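PDB 6P2K: fibronectin type III domain-containing protein, which probably hydrolyses the glucan backbone of xyloglucan-type polysaccharides as a family 74 glycoside hydrolase built from seven-bladed beta-propellers, and binds zinc ions. Local coordinates for residues B[119-124]-B[162-167]; B[182-187]-B[208-213]; B[100-105]-B[115-120]; B[59-64]-B[76-81]. All coordinates share one frame; numbering follows the deposited sequence.

How the contacts relate
All four contacts lie in the four-stranded antiparallel blades of one propeller, on the same side of the chain's centre. Contacts 4 and 3 are the hairpins that start two successive blades, with centres about 8 Å apart. Contact 1 shares Pro119 and Gly120 with contact 3 and packs the loop 119-124 against the chain entering strand 166-171, the first of the next blade; their centres are about 9 Å apart. Contact 2, about 10 Å from contact 1, joins that blade to the one after it and is tied back by Asn184 ND2 to Asp163 OD1, 2.7 Å. Zinc sits at Asp124 of contact 1, whose OD2 meets Arg59 NH1 of contact 4 at 2.9 Å.

Contact 1 of 4, residues B[119-124]-B[162-167]; sequences PGWRDD and TDRNVY. With ZN (zinc ion), chain Q.
Asn165 is gripped by the loop 119-124 through both ends of its amide. Its ND2 gives a hydrogen bond of 2.9 Å to Arg122 O, lying in the carbonyl plane on a lone pair and almost in its own amide plane, while its OD1 takes the backbone N of Trp121 at 3.1 Å from well above the carbonyl plane. A third bond, Val166 N to Pro119 O, adds a backbone link at the start of strand 166-171. Within segment 162-167, Asp163 OD1 receives Asn165 N in an Asx turn and also meets Asn184 outside.

The flat groups are stacked. With CG anti to the backbone N (chi1 -165°), the Asn165 amide lies over one face of the Trp121 indole, the planes only 9° apart and CG 3.7 Å above the ring plane; CB makes a CH-pi contact with the six-membered ring. Two hydrogen bonds of the amide, together with the indole face, fix the rotation of this side chain. Asp163 OD2 comes to the ring edge at CZ2. Trp121 CZ3 lies over one face of the Arg164 guanidinium, the two planes 53° apart and the side chains crossing at about a right angle; the charge of Arg164 is met by Glu133.

A water bridge adds to the polar network, joining Arg122 N to Val166 O.

Beyond these bonds a type II' turn from Trp121 to Asp124 brings Asp124 OD1 to zinc at 2.0 Å, where Gln16 and three waters are the other ligands. The arrangement is a blade-to-blade junction of a beta-propeller, continued into a metal site.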
loop_
_atom_site.group_PDB
_atom_site.type_symbol
_atom_site.label_atom_id
_atom_site.label_comp_id
_atom_site.label_asym_id
_atom_site.label_seq_id
_atom_site.Cartn_x
_atom_site.Cartn_y
_atom_site.Cartn_z
ATOM N N PRO B 119 46.209 33.264 -33.975
ATOM C CA PRO B 119 46.428 32.766 -32.614
ATOM C C PRO B 119 45.238 33.062 -31.714
ATOM O O PRO B 119 44.631 34.132 -31.783
ATOM C CB PRO B 119 47.676 33.529 -32.162
ATOM C CG PRO B 119 48.420 33.777 -33.423
ATOM C CD PRO B 119 47.378 33.995 -34.491
ATOM N N GLY B 120 44.903 32.100 -30.865
ATOM C CA GLY B 120 43.779 32.279 -29.968
ATOM C C GLY B 120 43.528 31.028 -29.159
ATOM O O GLY B 120 44.093 29.960 -29.419
ATOM N N TRP B 121 42.646 31.182 -28.165
ATOM C CA TRP B 121 42.284 30.040 -27.318
ATOM C C TRP B 121 40.904 30.193 -26.688
ATOM O O TRP B 121 40.671 29.590 -25.636
ATOM C CB TRP B 121 43.337 29.846 -26.227
ATOM C CG TRP B 121 43.546 31.076 -25.397
ATOM C CD1 TRP B 121 42.904 31.399 -24.240
ATOM C CD2 TRP B 121 44.450 32.154 -25.669
ATOM N NE1 TRP B 121 43.358 32.608 -23.768
ATOM C CE2 TRP B 121 44.306 33.092 -24.629
ATOM C CE3 TRP B 121 45.371 32.414 -26.689
ATOM C CZ2 TRP B 121 45.047 34.272 -24.580
ATOM C CZ3 TRP B 121 46.105 33.584 -26.638
ATOM C CH2 TRP B 121 45.939 34.497 -25.590
ATOM N N ARG B 122 39.999 30.976 -27.272
ATOM C CA ARG B 122 38.611 31.128 -26.802
ATOM C C ARG B 122 38.645 31.612 -25.353
ATOM O O ARG B 122 39.381 32.563 -25.049
ATOM C CB ARG B 122 37.868 29.820 -27.039
ATOM C CG ARG B 122 37.799 29.418 -28.492
ATOM C CD ARG B 122 36.740 28.356 -28.732
ATOM N NE ARG B 122 36.532 28.147 -30.160
ATOM C CZ ARG B 122 35.501 28.629 -30.845
ATOM N NH1 ARG B 122 34.564 29.341 -30.231
ATOM N NH2 ARG B 122 35.402 28.393 -32.148
ATOM N N ASP B 123 37.880 31.008 -24.446
ATOM C CA ASP B 123 37.848 31.385 -23.040
ATOM C C ASP B 123 38.748 30.510 -22.177
ATOM O O ASP B 123 38.678 30.591 -20.947
ATOM C CB ASP B 123 36.411 31.323 -22.519
ATOM C CG ASP B 123 35.742 29.989 -22.814
ATOM O OD1 ASP B 123 36.030 29.399 -23.880
ATOM O OD2 ASP B 123 34.933 29.526 -21.983
ATOM N N ASP B 124 39.588 29.676 -22.788
ATOM C CA ASP B 124 40.440 28.763 -22.036
ATOM C C ASP B 124 41.683 29.473 -21.516
ATOM O O ASP B 124 42.806 29.019 -21.752
ATOM C CB ASP B 124 40.843 27.569 -22.904
ATOM C CG ASP B 124 40.010 26.332 -22.626
ATOM O OD1 ASP B 124 39.006 26.425 -21.886
ATOM O OD2 ASP B 124 40.366 25.257 -23.151
ATOM N N THR B 162 50.382 43.017 -23.355
ATOM C CA THR B 162 48.943 43.009 -23.582
ATOM C C THR B 162 48.451 41.676 -24.128
ATOM O O THR B 162 49.179 40.950 -24.810
ATOM C CB THR B 162 48.551 44.109 -24.559
ATOM O OG1 THR B 162 49.330 43.958 -25.751
ATOM C CG2 THR B 162 48.783 45.490 -23.946
ATOM N N ASP B 163 47.176 41.388 -23.853
ATOM C CA ASP B 163 46.572 40.120 -24.248
ATOM C C ASP B 163 46.316 40.094 -25.750
ATOM O O ASP B 163 45.702 41.013 -26.303
ATOM C CB ASP B 163 45.274 39.901 -23.471
ATOM C CG ASP B 163 44.647 38.546 -23.735
ATOM O OD1 ASP B 163 44.236 38.286 -24.885
ATOM O OD2 ASP B 163 44.578 37.732 -22.789
ATOM N N ARG B 164 46.764 39.019 -26.401
ATOM C CA ARG B 164 46.802 38.919 -27.855
ATOM C C ARG B 164 45.746 37.977 -28.416
ATOM O O ARG B 164 45.770 37.686 -29.615
ATOM C CB ARG B 164 48.191 38.464 -28.302
ATOM C CG ARG B 164 48.448 37.004 -27.998
ATOM C CD ARG B 164 49.914 36.690 -27.775
ATOM N NE ARG B 164 50.069 35.421 -27.067
ATOM C CZ ARG B 164 49.998 34.226 -27.649
ATOM N NH1 ARG B 164 49.777 34.136 -28.954
ATOM N NH2 ARG B 164 50.145 33.122 -26.928
ATOM N N ASN B 165 44.821 37.502 -27.584
ATOM C CA ASN B 165 43.819 36.534 -28.019
ATOM C C ASN B 165 42.974 37.102 -29.153
ATOM O O ASN B 165 42.361 38.164 -29.010
ATOM C CB ASN B 165 42.935 36.147 -26.833
ATOM C CG ASN B 165 42.107 34.904 -27.093
ATOM O OD1 ASN B 165 42.211 34.280 -28.147
ATOM N ND2 ASN B 165 41.277 34.538 -26.124
ATOM N N VAL B 166 42.953 36.402 -30.286
ATOM C CA VAL B 166 42.114 36.761 -31.423
ATOM C C VAL B 166 40.885 35.865 -31.411
ATOM O O VAL B 166 40.999 34.640 -31.270
ATOM C CB VAL B 166 42.874 36.634 -32.754
ATOM C CG1 VAL B 166 41.943 36.924 -33.922
ATOM C CG2 VAL B 166 44.067 37.574 -32.772
ATOM N N TYR B 167 39.708 36.469 -31.559
ATOM C CA TYR B 167 38.452 35.739 -31.471
ATOM C C TYR B 167 37.840 35.418 -32.829
ATOM O O TYR B 167 37.314 34.316 -33.013
ATOM C CB TYR B 167 37.449 36.525 -30.622
ATOM C CG TYR B 167 37.870 36.642 -29.175
ATOM C CD1 TYR B 167 37.819 35.543 -28.326
ATOM C CD2 TYR B 167 38.327 37.848 -28.657
ATOM C CE1 TYR B 167 38.207 35.643 -27.003
ATOM C CE2 TYR B 167 38.717 37.958 -27.332
ATOM C CZ TYR B 167 38.656 36.854 -26.511
ATOM O OH TYR B 167 39.042 36.956 -25.194
HETATM ZN ZN ZN Q . 37.070 25.813 -21.773
HETATM O O HOH W 1 39.963 32.583 -29.642
HETATM O O HOH W 2 39.006 34.548 -23.634
HETATM O O HOH W 3 37.274 23.902 -20.922
HETATM O O HOH W 4 36.602 26.928 -20.055
HETATM O O HOH W 5 37.400 26.733 -23.641
#

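Contact 2 of 4, residues B[182-187]-B[208-213]; sequences GSNKGV and RPWNKG
Ser183 O receives the backbone N of Asn211 at 3.0 Å, the one main-chain hydrogen bond between segments 182-187 and 208-213, which join neighbouring blades of the beta-propeller. Strand 179-183 ends here in a tight turn whose Gly186 N also reaches Ser183 O, so this carbonyl is held by two donors from opposite faces of its plane. Ser183 OG accepts Lys185 N at 2.9 Å in an ST turn, and its hydroxyl also meets Asn165 O of the preceding loop.

Asn184 carries most of the side-chain contact. Its CB lies over one face of the Trp210 indole, 3.8 Å above the plane and offset toward the rim, with a CH-pi contact to the five-membered ring. The amide is turned 40° from the ring, leaving OD1 directed to Lys212. The opposite end of that amide, ND2, is taken by Asp163 and Tyr167, and Lys212 NZ has Tyr167 OH as another partner, a network that ties Lys212 of the following blade to the blade of strand 166-171.

The Asn211 side chain sets out toward 182-187, and Val187 CG2 rests against its CG at 3.7 Å. Its amide closes on its own strand: OD1 takes Gly213 N in an Asx turn and ND2 gives to Gly213 O. Lys212, bent at chi2 (-59°), reaches back across the contact to place NZ on a lone pair of Asn184 OD1, in the carbonyl plane, at 2.9 Å.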
loop_
_atom_site.group_PDB
_atom_site.type_symbol
_atom_site.label_atom_id
_atom_site.label_comp_id
_atom_site.label_asym_id
_atom_site.label_seq_id
_atom_site.Cartn_x
_atom_site.Cartn_y
_atom_site.Cartn_z
ATOM N N GLY B 182 38.929 40.454 -34.794
ATOM C CA GLY B 182 38.477 40.922 -33.501
ATOM C C GLY B 182 39.284 40.308 -32.378
ATOM O O GLY B 182 39.363 39.084 -32.262
ATOM N N SER B 183 39.889 41.146 -31.543
ATOM C CA SER B 183 40.866 40.663 -30.581
ATOM C C SER B 183 40.718 41.422 -29.272
ATOM O O SER B 183 40.011 42.427 -29.184
ATOM C CB SER B 183 42.293 40.806 -31.125
ATOM O OG SER B 183 43.248 40.609 -30.100
ATOM N N ASN B 184 41.392 40.915 -28.239
ATOM C CA ASN B 184 41.571 41.711 -27.034
ATOM C C ASN B 184 42.457 42.922 -27.295
ATOM O O ASN B 184 42.473 43.855 -26.486
ATOM C CB ASN B 184 42.158 40.856 -25.907
ATOM C CG ASN B 184 41.144 39.887 -25.317
ATOM O OD1 ASN B 184 39.958 40.202 -25.194
ATOM N ND2 ASN B 184 41.610 38.697 -24.951
ATOM N N LYS B 185 43.206 42.922 -28.399
ATOM C CA LYS B 185 43.908 44.129 -28.818
ATOM C C LYS B 185 42.921 45.214 -29.226
ATOM O O LYS B 185 43.140 46.402 -28.956
ATOM C CB LYS B 185 44.847 43.809 -29.982
ATOM C CG LYS B 185 45.875 42.730 -29.693
ATOM C CD LYS B 185 46.712 43.099 -28.481
ATOM C CE LYS B 185 47.919 42.192 -28.339
ATOM N NZ LYS B 185 49.171 42.845 -28.791
ATOM N N GLY B 186 41.831 44.819 -29.858
ATOM C CA GLY B 186 40.875 45.703 -30.479
ATOM C C GLY B 186 40.516 45.165 -31.848
ATOM O O GLY B 186 40.947 44.078 -32.240
ATOM N N VAL B 187 39.715 45.926 -32.586
ATOM C CA VAL B 187 39.325 45.541 -33.936
ATOM C C VAL B 187 40.324 46.137 -34.915
ATOM O O VAL B 187 40.543 47.352 -34.929
ATOM C CB VAL B 187 37.895 46.000 -34.253
ATOM C CG1 VAL B 187 37.610 45.831 -35.733
ATOM C CG2 VAL B 187 36.906 45.206 -33.430
ATOM N N ARG B 208 36.242 49.857 -22.078
ATOM C CA ARG B 208 36.085 48.509 -22.634
ATOM C C ARG B 208 36.865 48.382 -23.938
ATOM O O ARG B 208 36.284 48.366 -25.032
ATOM C CB ARG B 208 34.605 48.158 -22.827
ATOM C CG ARG B 208 33.756 49.207 -23.529
ATOM C CD ARG B 208 32.272 48.844 -23.475
ATOM N NE ARG B 208 31.735 48.912 -22.118
ATOM C CZ ARG B 208 31.355 47.854 -21.409
ATOM N NH1 ARG B 208 31.449 46.635 -21.923
ATOM N NH2 ARG B 208 30.880 48.015 -20.182
ATOM N N PRO B 209 38.192 48.255 -23.856
ATOM C CA PRO B 209 38.997 48.193 -25.085
ATOM C C PRO B 209 38.917 46.856 -25.800
ATOM O O PRO B 209 39.144 46.809 -27.015
ATOM C CB PRO B 209 40.426 48.465 -24.587
ATOM C CG PRO B 209 40.307 48.750 -23.096
ATOM C CD PRO B 209 39.026 48.139 -22.652
ATOM N N TRP B 210 38.599 45.775 -25.096
ATOM C CA TRP B 210 38.727 44.435 -25.655
ATOM C C TRP B 210 37.489 44.060 -26.459
ATOM O O TRP B 210 36.365 44.124 -25.953
ATOM C CB TRP B 210 38.954 43.417 -24.541
ATOM C CG TRP B 210 40.266 43.582 -23.848
ATOM C CD1 TRP B 210 41.159 44.599 -24.015
ATOM C CD2 TRP B 210 40.834 42.705 -22.869
ATOM N NE1 TRP B 210 42.253 44.408 -23.208
ATOM C CE2 TRP B 210 42.079 43.253 -22.492
ATOM C CE3 TRP B 210 40.415 41.510 -22.276
ATOM C CZ2 TRP B 210 42.905 42.649 -21.548
ATOM C CZ3 TRP B 210 41.239 40.910 -21.339
ATOM C CH2 TRP B 210 42.469 41.481 -20.984
ATOM N N ASN B 211 37.700 43.665 -27.710
ATOM C CA ASN B 211 36.627 43.135 -28.535
ATOM C C ASN B 211 36.523 41.628 -28.345
ATOM O O ASN B 211 37.536 40.921 -28.329
ATOM C CB ASN B 211 36.855 43.453 -30.011
ATOM C CG ASN B 211 35.889 42.715 -30.914
ATOM O OD1 ASN B 211 36.248 41.728 -31.555
ATOM N ND2 ASN B 211 34.648 43.181 -30.954
ATOM N N LYS B 212 35.292 41.143 -28.203
ATOM C CA LYS B 212 35.022 39.724 -27.997
ATOM C C LYS B 212 34.366 39.103 -29.226
ATOM O O LYS B 212 33.427 38.314 -29.121
ATOM C CB LYS B 212 34.152 39.514 -26.761
ATOM C CG LYS B 212 34.791 40.010 -25.475
ATOM C CD LYS B 212 36.118 39.307 -25.216
ATOM C CE LYS B 212 36.747 39.765 -23.907
ATOM N NZ LYS B 212 37.934 38.942 -23.545
ATOM N N GLY B 213 34.860 39.447 -30.399
ATOM C CA GLY B 213 34.334 38.904 -31.633
ATOM C C GLY B 213 33.690 39.972 -32.492
ATOM O O GLY B 213 33.141 40.960 -31.996
#

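Contact 3 of 4, residues B[100-105]-B[115-120]; sequences KSIASI and IIAAPG
Ser101 grips Gly120 twice. Its carbonyl O takes the backbone N of Gly120 at 2.7 Å, with the donor standing above the carbonyl plane, and its OG gives a hydrogen bond of 2.7 Å to Gly120 O. The hydroxyl is brought there because OG lies anti to the backbone N (chi1 -172°). Further along the hairpin, Ala103 N meets Ala118 O nearly along the C=O axis, and Ala118 N gives to Ser104 O at 3.0 Å with an almost straight N-H...O angle of 169°. A water also donates to Ala118 O, placing a bound solvent molecule beside the strand pair.

Around these bonds the packing is made by alanine and serine carbons on one part and isoleucine methyls on another. Ala103 CB lies 3.4 Å from Gly120 C, and CB of Ser104 and CB of Ala118 face each other on one side of the sheet. On the other side Ile105 and Ile115 lie side by side, pointing the same way, with their CG2 methyls touching at 3.7 Å, and Ile102 CG2 touches Ala117 CB. Beyond the pair, Val166 and Val169 of strand 166-171 cover Ala118, whereas Phe61 of strand 60-66 packs on Ala103.

Two antiparallel strands, 102-108 and 114-119, thus begin a propeller blade. Both backbone polar atoms of the buried Gly120 have a partner in Ser101, and these paired bonds hold the strand end where the chain leaves toward the zinc-binding loop.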
loop_
_atom_site.group_PDB
_atom_site.type_symbol
_atom_site.label_atom_id
_atom_site.label_comp_id
_atom_site.label_asym_id
_atom_site.label_seq_id
_atom_site.Cartn_x
_atom_site.Cartn_y
_atom_site.Cartn_z
ATOM N N LYS B 100 51.842 27.117 -30.824
ATOM C CA LYS B 100 51.093 28.354 -31.044
ATOM C C LYS B 100 49.602 28.037 -31.058
ATOM O O LYS B 100 49.090 27.515 -32.050
ATOM C CB LYS B 100 51.504 29.018 -32.359
ATOM C CG LYS B 100 52.939 29.516 -32.411
ATOM C CD LYS B 100 53.213 30.531 -31.319
ATOM C CE LYS B 100 52.444 31.819 -31.572
ATOM N NZ LYS B 100 53.063 32.990 -30.889
ATOM N N SER B 101 48.900 28.370 -29.978
ATOM C CA SER B 101 47.468 28.089 -29.899
ATOM C C SER B 101 46.698 28.908 -30.928
ATOM O O SER B 101 46.806 30.137 -30.963
ATOM C CB SER B 101 46.949 28.391 -28.494
ATOM O OG SER B 101 45.615 27.946 -28.342
ATOM N N ILE B 102 45.902 28.225 -31.750
ATOM C CA ILE B 102 45.161 28.845 -32.844
ATOM C C ILE B 102 43.681 28.535 -32.678
ATOM O O ILE B 102 43.304 27.378 -32.456
ATOM C CB ILE B 102 45.675 28.361 -34.211
ATOM C CG1 ILE B 102 47.120 28.796 -34.399
ATOM C CG2 ILE B 102 44.827 28.898 -35.349
ATOM C CD1 ILE B 102 47.783 28.082 -35.503
ATOM N N ALA B 103 42.843 29.570 -32.806
ATOM C CA ALA B 103 41.409 29.432 -32.594
ATOM C C ALA B 103 40.568 30.040 -33.711
ATOM O O ALA B 103 39.354 30.189 -33.537
ATOM C CB ALA B 103 41.007 30.058 -31.256
ATOM N N SER B 104 41.168 30.390 -34.848
ATOM C CA SER B 104 40.420 30.951 -35.967
ATOM C C SER B 104 41.126 30.608 -37.269
ATOM O O SER B 104 42.348 30.753 -37.369
ATOM C CB SER B 104 40.278 32.474 -35.838
ATOM O OG SER B 104 40.035 32.870 -34.501
ATOM N N ILE B 105 40.359 30.153 -38.259
ATOM C CA ILE B 105 40.865 29.938 -39.613
ATOM C C ILE B 105 39.844 30.505 -40.591
ATOM O O ILE B 105 38.649 30.209 -40.489
ATOM C CB ILE B 105 41.131 28.449 -39.916
ATOM C CG1 ILE B 105 41.927 27.795 -38.786
ATOM C CG2 ILE B 105 41.877 28.302 -41.231
ATOM C CD1 ILE B 105 41.482 26.380 -38.470
ATOM N N ILE B 115 44.800 31.839 -46.959
ATOM C CA ILE B 115 44.250 31.449 -45.668
ATOM C C ILE B 115 44.860 32.328 -44.587
ATOM O O ILE B 115 46.012 32.763 -44.685
ATOM C CB ILE B 115 44.508 29.958 -45.355
ATOM C CG1 ILE B 115 44.309 29.104 -46.606
ATOM C CG2 ILE B 115 43.593 29.475 -44.241
ATOM C CD1 ILE B 115 45.055 27.793 -46.569
ATOM N N ILE B 116 44.074 32.590 -43.549
ATOM C CA ILE B 116 44.533 33.294 -42.361
ATOM C C ILE B 116 44.272 32.400 -41.158
ATOM O O ILE B 116 43.144 31.935 -40.957
ATOM C CB ILE B 116 43.833 34.656 -42.197
ATOM C CG1 ILE B 116 44.259 35.616 -43.309
ATOM C CG2 ILE B 116 44.127 35.247 -40.832
ATOM C CD1 ILE B 116 43.563 36.955 -43.259
ATOM N N ALA B 117 45.317 32.144 -40.376
ATOM C CA ALA B 117 45.205 31.414 -39.120
ATOM C C ALA B 117 45.589 32.361 -37.995
ATOM O O ALA B 117 46.694 32.913 -37.997
ATOM C CB ALA B 117 46.091 30.166 -39.115
ATOM N N ALA B 118 44.680 32.551 -37.045
ATOM C CA ALA B 118 44.871 33.547 -36.007
ATOM C C ALA B 118 45.136 32.884 -34.667
ATOM O O ALA B 118 44.371 32.001 -34.257
ATOM C CB ALA B 118 43.640 34.453 -35.906
ATOM N N PRO B 119 46.209 33.264 -33.975
ATOM C CA PRO B 119 46.428 32.766 -32.614
ATOM C C PRO B 119 45.238 33.062 -31.714
ATOM O O PRO B 119 44.631 34.132 -31.783
ATOM C CB PRO B 119 47.676 33.529 -32.162
ATOM C CG PRO B 119 48.420 33.777 -33.423
ATOM C CD PRO B 119 47.378 33.995 -34.491
ATOM N N GLY B 120 44.903 32.100 -30.865
ATOM C CA GLY B 120 43.779 32.279 -29.968
ATOM C C GLY B 120 43.528 31.028 -29.159
ATOM O O GLY B 120 44.093 29.960 -29.419
HETATM O O HOH W 6 41.962 32.720 -33.040
#

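Contact 4 of 4, residues B[59-64]-B[76-81]; sequences RVFAVA and GTLYGL
Leu78 lies side by side with both Arg59 and Phe61, all pointing the same way, in the turn to strand 80-84 at the open end of the hairpin of strands 60-66 and 72-77, which starts a propeller blade. Its CG is anti to the backbone N (chi1 -176°), and its two methyls divide the work: CD1 comes to the edge of the Phe61 ring at CE2, 4.0 Å, while CD2 rests on the aliphatic CD of Arg59. The Arg59 chain bends at chi3 and carries its guanidinium past Leu78 to Asp124, a zinc ligand, and to Gln713. On the other side of the sheet Val60 CG2 crosses Thr77 CG2 obliquely.

The register shifts at a classic beta bulge, where Phe61 and Ala62 both face Gly76. Gly76 O accepts Phe61 N at 2.7 Å and, by a longer and more bent bond, Ala62 N at 3.3 Å; Gly76 N returns a bond to Ala62 O. Leu78 N closes the strand end on Arg59 O.

Thr77 begins a type I turn to Gly80. Its OG1 sits between backbone N and carbonyl carbon (chi1 72°), where it accepts Tyr79 N in an ST turn and donates to Gly80 O at 2.8 Å, on a lone pair.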
loop_
_atom_site.group_PDB
_atom_site.type_symbol
_atom_site.label_atom_id
_atom_site.label_comp_id
_atom_site.label_asym_id
_atom_site.label_seq_id
_atom_site.Cartn_x
_atom_site.Cartn_y
_atom_site.Cartn_z
ATOM N N ARG B 59 43.018 19.464 -27.452
ATOM C CA ARG B 59 42.221 20.639 -27.096
ATOM C C ARG B 59 42.018 21.461 -28.363
ATOM O O ARG B 59 42.856 22.285 -28.736
ATOM C CB ARG B 59 42.903 21.442 -25.997
ATOM C CG ARG B 59 42.024 22.513 -25.365
ATOM C CD ARG B 59 42.542 22.916 -23.995
ATOM N NE ARG B 59 42.418 21.833 -23.021
ATOM C CZ ARG B 59 41.381 21.680 -22.202
ATOM N NH1 ARG B 59 40.373 22.539 -22.236
ATOM N NH2 ARG B 59 41.352 20.667 -21.347
ATOM N N VAL B 60 40.893 21.232 -29.039
ATOM C CA VAL B 60 40.629 21.825 -30.346
ATOM C C VAL B 60 39.826 23.105 -30.170
ATOM O O VAL B 60 38.780 23.109 -29.509
ATOM C CB VAL B 60 39.885 20.835 -31.257
ATOM C CG1 VAL B 60 39.599 21.477 -32.606
ATOM C CG2 VAL B 60 40.694 19.563 -31.428
ATOM N N PHE B 61 40.308 24.193 -30.779
ATOM C CA PHE B 61 39.639 25.483 -30.710
ATOM C C PHE B 61 38.986 25.905 -32.018
ATOM O O PHE B 61 38.156 26.821 -32.001
ATOM C CB PHE B 61 40.630 26.574 -30.278
ATOM C CG PHE B 61 41.099 26.444 -28.858
ATOM C CD1 PHE B 61 40.192 26.317 -27.821
ATOM C CD2 PHE B 61 42.450 26.453 -28.561
ATOM C CE1 PHE B 61 40.624 26.199 -26.514
ATOM C CE2 PHE B 61 42.887 26.333 -27.255
ATOM C CZ PHE B 61 41.971 26.205 -26.232
ATOM N N ALA B 62 39.327 25.277 -33.142
ATOM C CA ALA B 62 38.783 25.697 -34.425
ATOM C C ALA B 62 38.937 24.584 -35.452
ATOM O O ALA B 62 39.911 23.827 -35.429
ATOM C CB ALA B 62 39.465 26.972 -34.933
ATOM N N VAL B 63 37.959 24.499 -36.350
ATOM C CA VAL B 63 37.990 23.592 -37.491
ATOM C C VAL B 63 37.483 24.353 -38.708
ATOM O O VAL B 63 36.495 25.090 -38.623
ATOM C CB VAL B 63 37.141 22.323 -37.250
ATOM C CG1 VAL B 63 37.171 21.416 -38.471
ATOM C CG2 VAL B 63 37.626 21.569 -36.025
ATOM N N ALA B 64 38.162 24.182 -39.842
ATOM C CA ALA B 64 37.752 24.824 -41.084
ATOM C C ALA B 64 37.989 23.881 -42.252
ATOM O O ALA B 64 39.056 23.270 -42.356
ATOM C CB ALA B 64 38.504 26.140 -41.311
ATOM N N GLY B 76 42.732 23.953 -35.513
ATOM C CA GLY B 76 43.519 24.740 -34.592
ATOM C C GLY B 76 43.411 24.193 -33.184
ATOM O O GLY B 76 42.309 24.043 -32.650
ATOM N N THR B 77 44.561 23.884 -32.591
ATOM C CA THR B 77 44.631 23.313 -31.251
ATOM C C THR B 77 45.514 24.178 -30.357
ATOM O O THR B 77 46.108 25.169 -30.788
ATOM C CB THR B 77 45.169 21.879 -31.276
ATOM O OG1 THR B 77 46.572 21.898 -31.565
ATOM C CG2 THR B 77 44.448 21.051 -32.321
ATOM N N LEU B 78 45.597 23.769 -29.089
ATOM C CA LEU B 78 46.410 24.491 -28.119
ATOM C C LEU B 78 47.888 24.444 -28.481
ATOM O O LEU B 78 48.649 25.336 -28.089
ATOM C CB LEU B 78 46.177 23.914 -26.723
ATOM C CG LEU B 78 46.856 24.579 -25.524
ATOM C CD1 LEU B 78 46.416 26.031 -25.387
ATOM C CD2 LEU B 78 46.564 23.801 -24.248
ATOM N N TYR B 79 48.315 23.426 -29.229
ATOM C CA TYR B 79 49.708 23.302 -29.634
ATOM C C TYR B 79 49.947 23.696 -31.087
ATOM O O TYR B 79 51.076 23.571 -31.573
ATOM C CB TYR B 79 50.216 21.879 -29.393
ATOM C CG TYR B 79 51.728 21.792 -29.310
ATOM C CD1 TYR B 79 52.419 22.388 -28.265
ATOM C CD2 TYR B 79 52.463 21.130 -30.285
ATOM C CE1 TYR B 79 53.802 22.321 -28.185
ATOM C CE2 TYR B 79 53.850 21.057 -30.214
ATOM C CZ TYR B 79 54.512 21.655 -29.161
ATOM O OH TYR B 79 55.886 21.587 -29.080
ATOM N N GLY B 80 48.927 24.166 -31.794
ATOM C CA GLY B 80 49.127 24.709 -33.119
ATOM C C GLY B 80 48.195 24.103 -34.143
ATOM O O GLY B 80 47.394 23.214 -33.860
ATOM N N LEU B 81 48.325 24.607 -35.366
ATOM C CA LEU B 81 47.472 24.185 -36.466
ATOM C C LEU B 81 47.857 22.790 -36.947
ATOM O O LEU B 81 49.037 22.436 -36.997
ATOM C CB LEU B 81 47.584 25.189 -37.616
ATOM C CG LEU B 81 46.489 25.282 -38.677
ATOM C CD1 LEU B 81 45.196 25.802 -38.077
ATOM C CD2 LEU B 81 46.959 26.187 -39.800
#